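Local coordinates for protein Phenylalanine/tyrosine ammonia-lyase (Rhodosporidium toruloides, PDB 1Y2M) that catalyses the non-oxidative deamination of L-phenylalanine and L-tyrosine to trans-cinnamate and p-coumarate, releasing ammonium, at residues 159-164 with 276-281; 280-285 with 512-517. One frame throughout, in Å; residues are numbered along the deposited sequence.

Interaction 1. Residues 159-164 with 276-281; sequences SLPLEV and ASMATL
At the N-terminal turn of helix 162-176, V164 and P161, the N-cap residue, pack against helix 273-303 of the helical ammonia-lyase fold. The one hydrogen bond between the segments runs from S277 OG to V164 O at 2.8 Å; the hydroxyl meets a lone pair of V164 O within the plane of the carbonyl, with a C=O...O angle of 121°. OG reaches it because it stands anti to its own backbone N (chi1 175°). A valine in place of S277 would probably leave V164 O without this donor and force a branched methyl against the carbonyl. Beside the bond, V164 lays CG2 on the flank of selenomethionine M278, 3.8 Å from CG; the long, extended chain of M278 carries CE on to CG of P161 at 4.3 Å, a looser touch. CG2 of V164 also lies 4.0 Å from CD1 of L281. CD1 of L281 in turn lies 3.7 Å from OE2 of E163; CG and CD of this glutamate run along the methyl while OE1 is salt-bridged to R77, so aliphatic part and charge are both engaged. Around the contact, L281 also touches V73 and R77 of helix 69-77, M278 packs on helix 506-560, and L160 pairs through its backbone with V203.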
# COMPACT_ATOMS: atom_id res chain seq x y z
N SER B 159 -23.43 -7.70 8.23
CA SER B 159 -23.88 -6.89 9.37
C SER B 159 -22.79 -6.65 10.37
O SER B 159 -21.83 -7.41 10.46
CB SER B 159 -25.04 -7.58 10.07
OG SER B 159 -24.60 -8.73 10.78
N LEU B 160 -22.92 -5.56 11.09
CA LEU B 160 -21.94 -5.19 12.08
C LEU B 160 -22.04 -6.18 13.25
O LEU B 160 -23.15 -6.60 13.67
CB LEU B 160 -22.13 -3.79 12.64
CG LEU B 160 -21.63 -2.57 11.91
CD1 LEU B 160 -22.15 -1.33 12.66
CD2 LEU B 160 -20.11 -2.59 11.78
N PRO B 161 -20.88 -6.55 13.82
CA PRO B 161 -20.93 -7.39 15.00
C PRO B 161 -21.80 -6.81 16.12
O PRO B 161 -21.77 -5.59 16.36
CB PRO B 161 -19.48 -7.44 15.46
CG PRO B 161 -18.70 -7.24 14.17
CD PRO B 161 -19.50 -6.28 13.40
N LEU B 162 -22.49 -7.69 16.82
CA LEU B 162 -23.43 -7.27 17.86
C LEU B 162 -22.66 -6.41 18.92
O LEU B 162 -23.16 -5.39 19.41
CB LEU B 162 -24.15 -8.46 18.51
CG LEU B 162 -24.97 -9.27 17.47
CD1 LEU B 162 -25.54 -10.46 18.24
CD2 LEU B 162 -26.02 -8.43 16.84
N GLU B 163 -21.45 -6.82 19.29
CA GLU B 163 -20.69 -6.10 20.32
C GLU B 163 -20.39 -4.66 19.89
O GLU B 163 -20.35 -3.73 20.71
CB GLU B 163 -19.37 -6.82 20.72
CG GLU B 163 -18.37 -7.01 19.62
CD GLU B 163 -17.03 -7.62 20.05
OE1 GLU B 163 -17.05 -8.45 20.95
OE2 GLU B 163 -15.94 -7.26 19.52
N VAL B 164 -20.16 -4.45 18.59
CA VAL B 164 -19.83 -3.14 18.12
C VAL B 164 -21.05 -2.25 18.26
O VAL B 164 -20.97 -1.11 18.71
CB VAL B 164 -19.36 -3.21 16.66
CG1 VAL B 164 -19.32 -1.82 16.02
CG2 VAL B 164 -17.95 -3.85 16.63
N ALA B 276 -15.89 4.72 17.00
CA ALA B 276 -15.27 4.74 18.34
C ALA B 276 -15.50 3.40 19.08
O ALA B 276 -14.62 2.90 19.81
CB ALA B 276 -15.79 5.90 19.15
N SER B 277 -16.71 2.87 18.96
CA SER B 277 -16.98 1.58 19.58
C SER B 277 -16.03 0.51 19.04
O SER B 277 -15.32 -0.19 19.77
CB SER B 277 -18.40 1.15 19.29
OG SER B 277 -18.56 -0.15 19.82
N MSE B 278 -16.04 0.33 17.72
CA MSE B 278 -15.20 -0.73 17.15
C MSE B 278 -13.71 -0.52 17.42
O MSE B 278 -12.95 -1.49 17.66
CB MSE B 278 -15.42 -0.89 15.65
CG MSE B 278 -14.85 -2.19 15.17
SE MSE B 278 -15.57 -2.65 13.40
CE MSE B 278 -15.29 -4.67 13.46
N ALA B 279 -13.29 0.74 17.35
CA ALA B 279 -11.94 1.12 17.65
C ALA B 279 -11.55 0.81 19.11
O ALA B 279 -10.43 0.38 19.37
CB ALA B 279 -11.70 2.59 17.30
N THR B 280 -12.46 1.06 20.05
CA THR B 280 -12.19 0.75 21.45
C THR B 280 -12.00 -0.74 21.65
O THR B 280 -11.04 -1.17 22.32
CB THR B 280 -13.34 1.24 22.36
OG1 THR B 280 -13.40 2.67 22.32
CG2 THR B 280 -13.11 0.75 23.73
N LEU B 281 -12.85 -1.57 21.04
CA LEU B 281 -12.72 -3.01 21.13
C LEU B 281 -11.39 -3.46 20.53
O LEU B 281 -10.70 -4.34 21.08
CB LEU B 281 -13.91 -3.66 20.46
CG LEU B 281 -15.22 -3.36 21.23
CD1 LEU B 281 -16.38 -3.64 20.32
CD2 LEU B 281 -15.34 -4.20 22.50

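Interaction 2. Residues 280-285 with 512-517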
# COMPACT_ATOMS: atom_id res chain seq x y z
N THR B 280 -12.46 1.06 20.05
CA THR B 280 -12.19 0.75 21.45
C THR B 280 -12.00 -0.74 21.65
O THR B 280 -11.04 -1.17 22.32
CB THR B 280 -13.34 1.24 22.36
OG1 THR B 280 -13.40 2.67 22.32
CG2 THR B 280 -13.11 0.75 23.73
N LEU B 281 -12.85 -1.57 21.04
CA LEU B 281 -12.72 -3.01 21.13
C LEU B 281 -11.39 -3.46 20.53
O LEU B 281 -10.70 -4.34 21.08
CB LEU B 281 -13.91 -3.66 20.46
CG LEU B 281 -15.22 -3.36 21.23
CD1 LEU B 281 -16.38 -3.64 20.32
CD2 LEU B 281 -15.34 -4.20 22.50
N ALA B 282 -11.04 -2.87 19.39
CA ALA B 282 -9.80 -3.25 18.70
C ALA B 282 -8.56 -2.85 19.49
O ALA B 282 -7.58 -3.61 19.59
CB ALA B 282 -9.79 -2.69 17.31
N LEU B 283 -8.60 -1.68 20.11
CA LEU B 283 -7.47 -1.26 20.92
C LEU B 283 -7.30 -2.12 22.17
O LEU B 283 -6.19 -2.54 22.51
CB LEU B 283 -7.62 0.19 21.33
CG LEU B 283 -6.41 0.70 22.15
CD1 LEU B 283 -5.10 0.57 21.40
CD2 LEU B 283 -6.63 2.16 22.53
N HIS B 284 -8.42 -2.40 22.84
CA HIS B 284 -8.41 -3.36 23.95
C HIS B 284 -7.71 -4.66 23.56
O HIS B 284 -6.79 -5.13 24.26
CB HIS B 284 -9.85 -3.61 24.40
CG HIS B 284 -10.03 -4.73 25.37
ND1 HIS B 284 -10.05 -6.05 24.97
CD2 HIS B 284 -10.32 -4.73 26.70
CE1 HIS B 284 -10.30 -6.81 26.04
NE2 HIS B 284 -10.46 -6.04 27.09
N ASP B 285 -8.08 -5.20 22.40
CA ASP B 285 -7.53 -6.49 22.02
C ASP B 285 -6.05 -6.38 21.67
O ASP B 285 -5.26 -7.27 21.99
CB ASP B 285 -8.38 -7.07 20.88
CG ASP B 285 -9.77 -7.52 21.32
OD1 ASP B 285 -10.06 -7.63 22.52
OD2 ASP B 285 -10.57 -7.80 20.41
N ARG B 512 -10.46 -3.05 9.46
CA ARG B 512 -9.20 -3.69 9.04
C ARG B 512 -8.31 -3.98 10.24
O ARG B 512 -7.69 -5.06 10.32
CB ARG B 512 -8.49 -2.84 7.97
CG ARG B 512 -9.24 -2.67 6.68
CD ARG B 512 -9.63 -4.02 6.09
NE ARG B 512 -10.24 -3.86 4.78
CZ ARG B 512 -11.17 -4.63 4.26
NH1 ARG B 512 -11.85 -5.53 5.01
NH2 ARG B 512 -11.55 -4.35 3.01
N THR B 513 -8.27 -3.07 11.21
CA THR B 513 -7.44 -3.33 12.40
C THR B 513 -8.00 -4.52 13.21
O THR B 513 -7.23 -5.26 13.78
CB THR B 513 -7.37 -2.05 13.25
OG1 THR B 513 -6.87 -1.00 12.41
CG2 THR B 513 -6.51 -2.28 14.50
N THR B 514 -9.35 -4.70 13.26
CA THR B 514 -9.97 -5.83 13.93
C THR B 514 -9.54 -7.11 13.25
O THR B 514 -9.26 -8.11 13.93
CB THR B 514 -11.49 -5.66 13.91
OG1 THR B 514 -11.86 -4.47 14.64
CG2 THR B 514 -12.16 -6.84 14.51
N GLU B 515 -9.44 -7.10 11.90
CA GLU B 515 -8.99 -8.29 11.18
C GLU B 515 -7.51 -8.54 11.50
O GLU B 515 -7.10 -9.70 11.70
CB GLU B 515 -9.19 -8.13 9.69
CG GLU B 515 -8.88 -9.45 8.96
CD GLU B 515 -9.24 -9.50 7.48
OE1 GLU B 515 -9.86 -8.54 6.92
OE2 GLU B 515 -8.90 -10.54 6.85
N SER B 516 -6.69 -7.48 11.58
CA SER B 516 -5.30 -7.68 11.96
C SER B 516 -5.18 -8.26 13.37
O SER B 516 -4.35 -9.14 13.62
CB SER B 516 -4.49 -6.40 11.88
OG SER B 516 -4.37 -6.01 10.52
N ASN B 517 -6.06 -7.85 14.29
CA ASN B 517 -6.08 -8.48 15.61
C ASN B 517 -6.29 -9.97 15.49
O ASN B 517 -5.63 -10.76 16.18
CB ASN B 517 -7.11 -7.92 16.61
CG ASN B 517 -6.72 -6.60 17.21
OD1 ASN B 517 -5.54 -6.33 17.40
ND2 ASN B 517 -7.74 -5.81 17.61
O HOH W 1 -10.68 -6.49 17.83
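A282 and N517 meet where helices 273-303 and 506-560 lie side by side in the central helical bundle; the short segments 280-285 and 512-517 run at 27° to each other, with axes 9.4 Å apart. The polar part of the contact rests on the amide of N517, whose CG stands anti to the carbonyl carbon, bringing the amide toward helix 273-303. ND2 of N517 donates to A282 O at 3.0 Å, with an N-H...O angle of 157°. A C=O...N angle of 111° shows that the donor comes in from the flank of the carbonyl, onto a lone pair and in its plane, though A282 O lies somewhat out of the amide plane. ND2 of N517 also donates to a water 3.0 Å away, which in turn donates to OD2 of D285, so both amide hydrogens are used across the interface. Asparagine suits this place: it is short enough to fit between the helices and offers two N-H groups. OD1 of D285 takes a bond from ND1 of H284 at 2.9 Å, nearly in the imidazole plane, and forms a salt bridge with R77. The van der Waals contacts are few. CB of A282 lies 4.3 Å from CG2 of T513 and 3.8 Å from OG1 of T514, a hydroxyl already hydrogen-bonded to A510 O in its own helix; the lack of a longer side chain lets the backbones draw near. CB of D285 rests 3.6 Å from ND2 of N517. Beyond the pair, T513 and N517 touch helix 416-443, L283 packs on helix 368-391, and R512 and E515 form reciprocal salt bridges with E515 and R512 of the second subunit.

Helix 273-303 takes part in both contacts, offering S277, M278 and L281 to the start of helix 162-176 in interaction 1 and, about a turn further on, A282 and D285 to helix 506-560 in interaction 2. Both are buried, but interaction 2 lies nearer the middle of the chain, about 9 Å from its centre against about 17 Å. Interaction 1 buries more surface and is mainly apolar; interaction 2 is mainly polar. In each a side chain donates to a main-chain carbonyl of the other helix. They touch where M278 CE packs 3.6 Å from T514 OG1, and R77 forms salt bridges with E163 in one and D285 in the other.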